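Local coordinates for protein N-acetylglucosamine 2-epimerase (Xylella fastidiosa, PDB 3GT5) that belongs to the N-acylglucosamine 2-epimerase family and probably interconverts epimers of a sugar at carbon 2, although its own substrate is not established, at residues M176-C179 with E180-A184; L195-A198 with L199-D203; G327-R330 with Y331-Y335; F277-A280 with V281-W285. All coordinates share one frame; numbering follows the deposited sequence.

Contact 1. Residues M176-C179 with E180-A184; sequences MHMC and EAMLA
Glu180 reaches back one helical turn to His177. Its OE1 accepts a hydrogen bond from His177 ND1 at 2.7 Å, with an N-H...O angle of 165°. The oxygen lies at the edge of the imidazole, close to the ring plane, and the N-H meets it nearly along its C-O axis. The carboxylate is turned 43° against the ring. The two side chains lie side by side and point the same way. Glu180 has CG anti to the backbone N (chi1 172°), and its extended chain carries OE1 to the edge of the ring at ND1. Its other oxygen, OE2, is hydrogen-bonded to the hydroxyl of Tyr377. The carboxylate is thus held at both oxygens, and the bond at ND1 helps to set the rotation of the imidazole. Met176 CE lies over one face of that imidazole, offset towards its rim. Glu180 N donates to Met176 O at 3.1 Å.

Ala181 N donates to His177 O at 2.9 Å. The Ala181 methyl sits beside the same oxygen, with CB 3.6 Å from His177 O.

Met182 N bonds to Met178 O at 2.8 Å. The Met178 sulfur meets the terminal methyl of Met182 (SD to CE 3.9 Å), and the two chains cross at a slant.

Leu183 N donates to Cys179 O, and its CD1 lies 4.3 Å from Cys179 SG.

Helix 112-127 packs against Ala181 and Ala184 and sends Phe117 and Tyr113 to the His177 ring. Helix 192-211 covers Met182 and Leu183, helix 247-263 covers Met176, and Tyr156 of strand 155-160 touches both Met178 and Met182.

Contact 2. Residues L195-A198 with L199-D203; sequences LERA and LVLAD
Leu199, Val200, Leu201 and Ala202 each donate a backbone N-H to the carbonyl oxygen of the residue four places earlier, namely Leu195, Glu196, Arg197 and Ala198. These bonds are regular. They run from 3.0 Å for Leu199 N to Leu195 O up to 3.1 Å for Leu201 N to Arg197 O.

Carbon packing against the same carbonyls is close. Val200 CG2 lies 3.3 Å from Glu196 O, because it stands anti to its own carbonyl carbon and beside the backbone N. Leu201 CG takes the equivalent place, 3.3 Å from Arg197 O.

Side chains meet each other only loosely. Glu196 OE1 comes to 4.3 Å from Leu199 CD2, and Arg197 CD to 4.5 Å from Leu201 CG.

The polar ends are engaged outside the turn. Glu196 OE2 accepts from Gln192. Arg197 forms a salt bridge with Glu145, a hydrogen bond with Tyr156 OH and a cation-pi contact with Trp149, which together hold the guanidinium.

Leu195, Ala198 and Ala202 face the interior. Leu195 packs on Tyr186 and Leu260, Ala198 on Met182, and Ala202 on Trp253 and Leu257.

Such a two-sided helix, with small and apolar residues inward and charged ones at its flank, suits the (alpha/alpha)6 barrel of this epimerase family.

Contact 3. Residues G327-R330 with Y331-Y335; sequences GDER and YWQWY
Asp328 sits at the N-cap, right before the helix, and the first turn closes with Tyr331 N donating to Asp328 O at 3.1 Å, from well above the carbonyl plane; Gln333 N to Glu329 O and Trp334 N to Arg330 O then follow the alpha-helical pattern. Asp328 OD1 accepts from Arg330 N at 3.1 Å, on the anti side of the carboxylate. The same oxygen takes Arg330 NE on the syn side. Arg330 NH2 meets Asp328 OD2 at 2.9 Å through the syn lone pair, with a nearly straight N-H...O angle of 171°. The guanidinium therefore grips the carboxylate side-on, with both bonds in its own plane. A bend at chi3 (-53°) turns the arginine back to reach it.

Asp328 CB also rests 3.8 Å from Tyr331 CD2. Glu329 OE2 lies at the edge of the Trp332 indole, 3.5 Å from CD1, and the carboxylate is turned 42° against the ring. Glu329 CG is 4.0 Å from Gln333 NE2, where the two side chains cross at about a right angle. Trp334 CD1 packs 3.4 Å from Arg330 O.

The Tyr331 ring leads inward, past Leu322 and Ala323 of helix 309-326. Its hydroxyl is hydrogen-bonded to Asp278 and to Arg274.

Asp328 thus satisfies a backbone N-H at the helix start and holds a charged side chain with the same carboxylate. Its negative charge would also interact favourably with the helix dipole, and Arg330 probably offsets part of that charge.

Contact 4. Residues F277-A280 with V281-W285; sequences FDVA and VARSW
Val281 sits over one face of the Phe277 ring. Its CG1 makes a CH-pi contact, 4.0 Å from the ring centroid and 17° off the normal. CG1 stands anti to the carbonyl carbon (chi1 -58°), which puts it over the ring. The other methyl, CG2, touches Phe277 CE2 at 3.8 Å.

On another side of the helix, Val279 and Arg283 lie alongside each other. Val279 CG1 covers one face of the guanidinium, 3.8 Å from Arg283 NH2. A bend at chi2 brings the guanidinium face against the valine, with CG1 offset towards its rim.

Ser284 grips the helix end. Its OG donates to Ala280 O at 2.7 Å, while the bond from Ser284 N to the same oxygen is weak, with an angle of 125°. The hydroxyl thus adds a second, shorter bond to Ala280 O, and Trp285 N donates to Val281 O.

Backbone bonds hold these groups in place. Val281 N donates to Phe277 O at 3.0 Å, and Arg283 N to Val279 O at 3.0 Å. Trp285 then leaves the helix.

Helix 309-326 lines the Phe277 ring with Ala318, Ala319 and Leu322. Helix 247-263 meets Ala280 through Gln250 and Ser284 through Pro247. Leu216 of a loop touches Val279 and Arg283. Helix 329-346 packs Leu338 and Tyr341 on Trp285 and Trp334 on Val281, while its Tyr331 meets Phe277 edge-to-face.

In the fold
Each contact is local, between residues three or four apart on one stretch of chain, so none closes a long loop, and none nests in or crosses another. From the N terminus the order is contact 1, contact 2, contact 4 and contact 3. Contacts 1 and 2 lie on consecutive antiparallel helices, 172-189 and 192-211. They touch where Leu201 CD1 comes 3.5 Å from Cys179 N. Contacts 4 and 3 join the end of helix 269-284 to the start of helix 329-346, with Trp334 CZ2 3.5 Å from Val281 CG2. The two pairs do not touch: contacts 1 and 4 are about 11 Å apart at their nearest atoms. Helix 247-263 packs on contacts 1, 2 and 4.

Contact 1. Residues M176-C179 with E180-A184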
loop_
_atom_site.group_PDB
_atom_site.type_symbol
_atom_site.label_atom_id
_atom_site.label_comp_id
_atom_site.label_asym_id
_atom_site.label_seq_id
_atom_site.Cartn_x
_atom_site.Cartn_y
_atom_site.Cartn_z
ATOM N N MET A 176 8.313 3.125 3.334
ATOM C CA MET A 176 7.367 3.681 2.353
ATOM C C MET A 176 5.923 3.634 2.877
ATOM O O MET A 176 5.204 4.657 2.858
ATOM C CB MET A 176 7.467 2.906 1.031
ATOM C CG MET A 176 6.691 3.506 -0.135
ATOM S SD MET A 176 6.590 2.361 -1.635
ATOM C CE MET A 176 5.667 1.101 -0.833
ATOM N N HIS A 177 5.510 2.466 3.392
ATOM C CA HIS A 177 4.184 2.356 3.981
ATOM C C HIS A 177 4.065 3.160 5.250
ATOM O O HIS A 177 2.976 3.629 5.557
ATOM C CB HIS A 177 3.752 0.915 4.136
ATOM C CG HIS A 177 3.489 0.271 2.813
ATOM N ND1 HIS A 177 2.430 0.653 2.017
ATOM C CD2 HIS A 177 4.171 -0.671 2.117
ATOM C CE1 HIS A 177 2.460 -0.047 0.893
ATOM N NE2 HIS A 177 3.497 -0.863 0.938
ATOM N N MET A 178 5.154 3.291 6.004
ATOM C CA MET A 178 5.125 4.135 7.198
ATOM C C MET A 178 4.964 5.619 6.814
ATOM O O MET A 178 4.273 6.341 7.501
ATOM C CB MET A 178 6.354 3.919 8.101
ATOM C CG MET A 178 6.177 4.485 9.537
ATOM S SD MET A 178 4.830 3.752 10.497
ATOM C CE MET A 178 5.638 2.177 10.800
ATOM N N CYS A 179 5.567 6.072 5.717
ATOM C CA CYS A 179 5.371 7.454 5.241
ATOM C C CYS A 179 3.883 7.665 4.931
ATOM O O CYS A 179 3.268 8.647 5.382
ATOM C CB CYS A 179 6.274 7.760 4.033
ATOM S SG CYS A 179 6.002 9.322 3.224
ATOM N N GLU A 180 3.290 6.710 4.203
ATOM C CA GLU A 180 1.859 6.703 3.916
ATOM C C GLU A 180 0.998 6.758 5.188
ATOM O O GLU A 180 0.025 7.558 5.237
ATOM C CB GLU A 180 1.541 5.426 3.120
ATOM C CG GLU A 180 0.083 5.136 2.885
ATOM C CD GLU A 180 -0.136 3.665 2.404
ATOM O OE1 GLU A 180 0.838 2.849 2.449
ATOM O OE2 GLU A 180 -1.266 3.291 1.991
ATOM N N ALA A 181 1.342 5.930 6.198
ATOM C CA ALA A 181 0.599 5.886 7.459
ATOM C C ALA A 181 0.748 7.173 8.225
ATOM O O ALA A 181 -0.229 7.624 8.838
ATOM C CB ALA A 181 1.038 4.692 8.365
ATOM N N MET A 182 1.941 7.790 8.160
ATOM C CA MET A 182 2.174 9.040 8.863
ATOM C C MET A 182 1.397 10.195 8.245
ATOM O O MET A 182 0.871 11.046 8.979
ATOM C CB MET A 182 3.658 9.357 9.008
ATOM C CG MET A 182 4.392 8.438 9.976
ATOM S SD MET A 182 3.833 8.485 11.742
ATOM C CE MET A 182 4.893 7.121 12.372
ATOM N N LEU A 183 1.268 10.194 6.907
ATOM C CA LEU A 183 0.416 11.146 6.230
ATOM C C LEU A 183 -1.052 10.985 6.641
ATOM O O LEU A 183 -1.732 11.980 6.941
ATOM C CB LEU A 183 0.574 11.050 4.716
ATOM C CG LEU A 183 1.889 11.543 4.124
ATOM C CD1 LEU A 183 2.107 11.023 2.667
ATOM C CD2 LEU A 183 1.985 13.067 4.209
ATOM N N ALA A 184 -1.549 9.747 6.662
ATOM C CA ALA A 184 -2.909 9.464 7.142
ATOM C C ALA A 184 -3.122 9.922 8.599
ATOM O O ALA A 184 -4.181 10.474 8.934
ATOM C CB ALA A 184 -3.214 8.000 7.014
#

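Contact 2. Residues L195-A198 with L199-D203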
loop_
_atom_site.group_PDB
_atom_site.type_symbol
_atom_site.label_atom_id
_atom_site.label_comp_id
_atom_site.label_asym_id
_atom_site.label_seq_id
_atom_site.Cartn_x
_atom_site.Cartn_y
_atom_site.Cartn_z
ATOM N N LEU A 195 3.301 14.473 10.219
ATOM C CA LEU A 195 3.637 15.020 8.908
ATOM C C LEU A 195 5.156 15.171 8.728
ATOM O O LEU A 195 5.722 14.859 7.659
ATOM C CB LEU A 195 2.957 16.374 8.721
ATOM C CG LEU A 195 3.214 17.091 7.422
ATOM C CD1 LEU A 195 2.809 16.194 6.178
ATOM C CD2 LEU A 195 2.502 18.533 7.426
ATOM N N GLU A 196 5.813 15.613 9.811
ATOM C CA GLU A 196 7.243 15.828 9.759
ATOM C C GLU A 196 8.013 14.495 9.669
ATOM O O GLU A 196 9.024 14.400 8.952
ATOM C CB GLU A 196 7.708 16.668 10.931
ATOM C CG GLU A 196 7.095 18.102 10.859
ATOM C CD GLU A 196 7.688 19.091 9.862
ATOM O OE1 GLU A 196 8.698 18.811 9.166
ATOM O OE2 GLU A 196 7.106 20.218 9.774
ATOM N N ARG A 197 7.516 13.485 10.332
ATOM C CA ARG A 197 8.150 12.152 10.233
ATOM C C ARG A 197 7.958 11.615 8.834
ATOM O O ARG A 197 8.866 10.981 8.261
ATOM C CB ARG A 197 7.600 11.229 11.285
ATOM C CG ARG A 197 8.165 9.832 11.286
ATOM C CD ARG A 197 9.663 9.793 11.455
ATOM N NE ARG A 197 10.142 10.487 12.644
ATOM C CZ ARG A 197 10.276 9.960 13.856
ATOM N NH1 ARG A 197 9.914 8.710 14.139
ATOM N NH2 ARG A 197 10.778 10.727 14.829
ATOM N N ALA A 198 6.772 11.821 8.274
ATOM C CA ALA A 198 6.572 11.416 6.856
ATOM C C ALA A 198 7.558 12.051 5.924
ATOM O O ALA A 198 8.111 11.407 5.007
ATOM C CB ALA A 198 5.108 11.717 6.390
ATOM N N LEU A 199 7.824 13.344 6.124
ATOM C CA LEU A 199 8.756 14.061 5.277
ATOM C C LEU A 199 10.173 13.558 5.420
ATOM O O LEU A 199 10.879 13.485 4.398
ATOM C CB LEU A 199 8.714 15.585 5.543
ATOM C CG LEU A 199 9.614 16.412 4.603
ATOM C CD1 LEU A 199 9.164 16.343 3.143
ATOM C CD2 LEU A 199 9.734 17.906 5.129
ATOM N N VAL A 200 10.608 13.310 6.660
ATOM C CA VAL A 200 11.960 12.748 6.935
ATOM C C VAL A 200 12.138 11.402 6.173
ATOM O O VAL A 200 13.139 11.212 5.462
ATOM C CB VAL A 200 12.245 12.529 8.432
ATOM C CG1 VAL A 200 13.594 11.741 8.639
ATOM C CG2 VAL A 200 12.283 13.864 9.212
ATOM N N LEU A 201 11.157 10.530 6.288
ATOM C CA LEU A 201 11.193 9.207 5.617
ATOM C C LEU A 201 11.290 9.392 4.107
ATOM O O LEU A 201 12.119 8.736 3.441
ATOM C CB LEU A 201 9.952 8.384 5.951
ATOM C CG LEU A 201 9.704 7.940 7.388
ATOM C CD1 LEU A 201 8.318 7.227 7.528
ATOM C CD2 LEU A 201 10.847 7.049 7.941
ATOM N N ALA A 202 10.439 10.259 3.540
ATOM C CA ALA A 202 10.543 10.564 2.092
ATOM C C ALA A 202 11.912 11.098 1.650
ATOM O O ALA A 202 12.465 10.677 0.654
ATOM C CB ALA A 202 9.423 11.527 1.636
ATOM N N ASP A 203 12.476 12.009 2.424
ATOM C CA ASP A 203 13.768 12.564 2.103
ATOM C C ASP A 203 14.855 11.479 2.123
ATOM O O ASP A 203 15.642 11.331 1.156
ATOM C CB ASP A 203 14.101 13.640 3.098
ATOM C CG ASP A 203 15.547 14.110 2.954
ATOM O OD1 ASP A 203 15.936 14.492 1.852
ATOM O OD2 ASP A 203 16.322 13.980 3.947
#

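Contact 3. Residues G327-R330 with Y331-Y335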
loop_
_atom_site.group_PDB
_atom_site.type_symbol
_atom_site.label_atom_id
_atom_site.label_comp_id
_atom_site.label_asym_id
_atom_site.label_seq_id
_atom_site.Cartn_x
_atom_site.Cartn_y
_atom_site.Cartn_z
ATOM N N GLY A 327 0.551 20.390 -14.617
ATOM C CA GLY A 327 -0.132 20.799 -15.860
ATOM C C GLY A 327 0.367 20.092 -17.122
ATOM O O GLY A 327 -0.011 20.456 -18.226
ATOM N N ASP A 328 1.227 19.092 -16.991
ATOM C CA ASP A 328 1.766 18.401 -18.152
ATOM C C ASP A 328 0.768 17.317 -18.579
ATOM O O ASP A 328 0.482 16.389 -17.832
ATOM C CB ASP A 328 3.134 17.804 -17.822
ATOM C CG ASP A 328 3.906 17.382 -19.042
ATOM O OD1 ASP A 328 3.314 16.856 -20.010
ATOM O OD2 ASP A 328 5.135 17.572 -19.029
ATOM N N GLU A 329 0.239 17.448 -19.793
ATOM C CA GLU A 329 -0.823 16.583 -20.294
ATOM C C GLU A 329 -0.319 15.168 -20.583
ATOM O O GLU A 329 -1.123 14.227 -20.656
ATOM C CB GLU A 329 -1.446 17.209 -21.565
ATOM C CG GLU A 329 -2.638 16.448 -22.183
ATOM C CD GLU A 329 -3.885 16.406 -21.301
ATOM O OE1 GLU A 329 -4.781 15.575 -21.600
ATOM O OE2 GLU A 329 -3.986 17.207 -20.330
ATOM N N ARG A 330 0.997 15.001 -20.734
ATOM C CA ARG A 330 1.549 13.675 -20.939
ATOM C C ARG A 330 1.225 12.789 -19.719
ATOM O O ARG A 330 1.082 11.575 -19.865
ATOM C CB ARG A 330 3.067 13.718 -21.211
ATOM C CG ARG A 330 3.423 14.288 -22.629
ATOM C CD ARG A 330 4.935 14.565 -22.849
ATOM N NE ARG A 330 5.527 15.421 -21.814
ATOM C CZ ARG A 330 6.845 15.631 -21.657
ATOM N NH1 ARG A 330 7.745 15.068 -22.471
ATOM N NH2 ARG A 330 7.276 16.427 -20.678
ATOM N N TYR A 331 1.107 13.395 -18.526
ATOM C CA TYR A 331 0.710 12.626 -17.330
ATOM C C TYR A 331 -0.752 12.158 -17.382
ATOM O O TYR A 331 -1.060 11.073 -16.918
ATOM C CB TYR A 331 1.023 13.362 -16.027
ATOM C CG TYR A 331 2.499 13.482 -15.754
ATOM C CD1 TYR A 331 3.308 12.358 -15.653
ATOM C CD2 TYR A 331 3.096 14.745 -15.594
ATOM C CE1 TYR A 331 4.669 12.479 -15.419
ATOM C CE2 TYR A 331 4.478 14.873 -15.355
ATOM C CZ TYR A 331 5.251 13.745 -15.275
ATOM O OH TYR A 331 6.607 13.862 -15.042
ATOM N N TRP A 332 -1.654 12.936 -17.964
ATOM C CA TRP A 332 -3.013 12.444 -18.156
ATOM C C TRP A 332 -3.076 11.347 -19.216
ATOM O O TRP A 332 -3.903 10.440 -19.102
ATOM C CB TRP A 332 -3.997 13.573 -18.497
ATOM C CG TRP A 332 -4.456 14.404 -17.305
ATOM C CD1 TRP A 332 -4.360 15.767 -17.170
ATOM C CD2 TRP A 332 -5.154 13.939 -16.143
ATOM N NE1 TRP A 332 -4.918 16.165 -15.989
ATOM C CE2 TRP A 332 -5.428 15.068 -15.340
ATOM C CE3 TRP A 332 -5.564 12.677 -15.695
ATOM C CZ2 TRP A 332 -6.037 14.968 -14.092
ATOM C CZ3 TRP A 332 -6.232 12.582 -14.471
ATOM C CH2 TRP A 332 -6.447 13.726 -13.681
ATOM N N GLN A 333 -2.234 11.442 -20.253
ATOM C CA GLN A 333 -2.118 10.365 -21.231
ATOM C C GLN A 333 -1.654 9.073 -20.556
ATOM O O GLN A 333 -2.163 7.986 -20.878
ATOM C CB GLN A 333 -1.241 10.769 -22.415
ATOM C CG GLN A 333 -1.991 11.788 -23.251
ATOM C CD GLN A 333 -1.128 12.631 -24.133
ATOM O OE1 GLN A 333 0.092 12.448 -24.234
ATOM N NE2 GLN A 333 -1.767 13.599 -24.789
ATOM N N TRP A 334 -0.727 9.181 -19.605
ATOM C CA TRP A 334 -0.320 7.975 -18.849
ATOM C C TRP A 334 -1.477 7.399 -18.048
ATOM O O TRP A 334 -1.718 6.207 -18.050
ATOM C CB TRP A 334 0.876 8.239 -17.941
ATOM C CG TRP A 334 2.169 8.010 -18.667
ATOM C CD1 TRP A 334 3.071 8.947 -19.052
ATOM C CD2 TRP A 334 2.697 6.747 -19.087
ATOM N NE1 TRP A 334 4.121 8.353 -19.696
ATOM C CE2 TRP A 334 3.935 7.001 -19.709
ATOM C CE3 TRP A 334 2.262 5.426 -18.963
ATOM C CZ2 TRP A 334 4.723 5.985 -20.242
ATOM C CZ3 TRP A 334 3.035 4.423 -19.487
ATOM C CH2 TRP A 334 4.262 4.713 -20.127
ATOM N N TYR A 335 -2.169 8.273 -17.341
ATOM C CA TYR A 335 -3.380 7.899 -16.604
ATOM C C TYR A 335 -4.358 7.110 -17.467
ATOM O O TYR A 335 -4.833 6.056 -17.063
ATOM C CB TYR A 335 -4.059 9.162 -16.090
ATOM C CG TYR A 335 -5.298 8.944 -15.268
ATOM C CD1 TYR A 335 -5.214 8.620 -13.929
ATOM C CD2 TYR A 335 -6.563 9.066 -15.828
ATOM C CE1 TYR A 335 -6.349 8.400 -13.146
ATOM C CE2 TYR A 335 -7.697 8.839 -15.057
ATOM C CZ TYR A 335 -7.602 8.515 -13.726
ATOM O OH TYR A 335 -8.757 8.292 -12.980
#

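Contact 4. Residues F277-A280 with V281-W285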
loop_
_atom_site.group_PDB
_atom_site.type_symbol
_atom_site.label_atom_id
_atom_site.label_comp_id
_atom_site.label_asym_id
_atom_site.label_seq_id
_atom_site.Cartn_x
_atom_site.Cartn_y
_atom_site.Cartn_z
ATOM N N PHE A 277 8.846 8.693 -11.406
ATOM C CA PHE A 277 7.741 8.220 -12.242
ATOM C C PHE A 277 8.237 8.020 -13.706
ATOM O O PHE A 277 8.002 6.953 -14.291
ATOM C CB PHE A 277 6.579 9.185 -12.201
ATOM C CG PHE A 277 5.415 8.773 -13.083
ATOM C CD1 PHE A 277 4.325 8.145 -12.532
ATOM C CD2 PHE A 277 5.422 9.004 -14.447
ATOM C CE1 PHE A 277 3.244 7.736 -13.292
ATOM C CE2 PHE A 277 4.327 8.597 -15.233
ATOM C CZ PHE A 277 3.247 7.969 -14.647
ATOM N N ASP A 278 8.936 9.011 -14.249
ATOM C CA ASP A 278 9.277 9.046 -15.696
ATOM C C ASP A 278 10.176 7.872 -16.013
ATOM O O ASP A 278 9.943 7.154 -16.981
ATOM C CB ASP A 278 9.979 10.354 -16.114
ATOM C CG ASP A 278 9.091 11.613 -15.979
ATOM O OD1 ASP A 278 7.863 11.534 -15.700
ATOM O OD2 ASP A 278 9.673 12.717 -16.122
ATOM N N VAL A 279 11.200 7.666 -15.197
ATOM C CA VAL A 279 12.115 6.551 -15.393
ATOM C C VAL A 279 11.439 5.207 -15.207
ATOM O O VAL A 279 11.615 4.300 -16.050
ATOM C CB VAL A 279 13.336 6.652 -14.452
ATOM C CG1 VAL A 279 14.166 5.365 -14.507
ATOM C CG2 VAL A 279 14.144 7.871 -14.832
ATOM N N ALA A 280 10.644 5.065 -14.147
ATOM C CA ALA A 280 9.958 3.793 -13.853
ATOM C C ALA A 280 9.045 3.339 -14.986
ATOM O O ALA A 280 9.062 2.159 -15.376
ATOM C CB ALA A 280 9.159 3.885 -12.516
ATOM N N VAL A 281 8.231 4.236 -15.522
ATOM C CA VAL A 281 7.290 3.814 -16.569
ATOM C C VAL A 281 8.039 3.596 -17.901
ATOM O O VAL A 281 7.647 2.696 -18.651
ATOM C CB VAL A 281 6.039 4.761 -16.716
ATOM C CG1 VAL A 281 5.329 4.821 -15.384
ATOM C CG2 VAL A 281 6.440 6.187 -17.206
ATOM N N ALA A 282 9.106 4.356 -18.170
ATOM C CA ALA A 282 9.926 4.145 -19.393
ATOM C C ALA A 282 10.523 2.745 -19.397
ATOM O O ALA A 282 10.538 2.023 -20.420
ATOM C CB ALA A 282 11.058 5.208 -19.508
ATOM N N ARG A 283 11.072 2.367 -18.269
ATOM C CA ARG A 283 11.694 1.065 -18.144
ATOM C C ARG A 283 10.730 -0.091 -18.115
ATOM O O ARG A 283 11.127 -1.199 -18.500
ATOM C CB ARG A 283 12.526 0.980 -16.879
ATOM C CG ARG A 283 13.645 1.969 -16.813
ATOM C CD ARG A 283 15.059 1.383 -17.084
ATOM N NE ARG A 283 15.995 2.481 -16.824
ATOM C CZ ARG A 283 16.745 2.686 -15.723
ATOM N NH1 ARG A 283 16.853 1.813 -14.718
ATOM N NH2 ARG A 283 17.468 3.795 -15.662
ATOM N N SER A 284 9.491 0.114 -17.642
ATOM C CA SER A 284 8.617 -1.056 -17.345
ATOM C C SER A 284 7.334 -1.189 -18.170
ATOM O O SER A 284 6.727 -2.224 -18.098
ATOM C CB SER A 284 8.240 -1.092 -15.853
ATOM O OG SER A 284 7.446 0.047 -15.556
ATOM N N TRP A 285 6.935 -0.180 -18.944
ATOM C CA TRP A 285 5.693 -0.264 -19.716
ATOM C C TRP A 285 5.900 -1.205 -20.907
ATOM O O TRP A 285 6.869 -1.048 -21.652
ATOM C CB TRP A 285 5.251 1.113 -20.203
ATOM C CG TRP A 285 4.024 1.082 -21.068
ATOM C CD1 TRP A 285 3.976 1.193 -22.446
ATOM C CD2 TRP A 285 2.662 0.913 -20.641
ATOM N NE1 TRP A 285 2.672 1.112 -22.881
ATOM C CE2 TRP A 285 1.849 0.946 -21.801
ATOM C CE3 TRP A 285 2.043 0.745 -19.385
ATOM C CZ2 TRP A 285 0.450 0.817 -21.746
ATOM C CZ3 TRP A 285 0.642 0.627 -19.334
ATOM C CH2 TRP A 285 -0.131 0.656 -20.502
#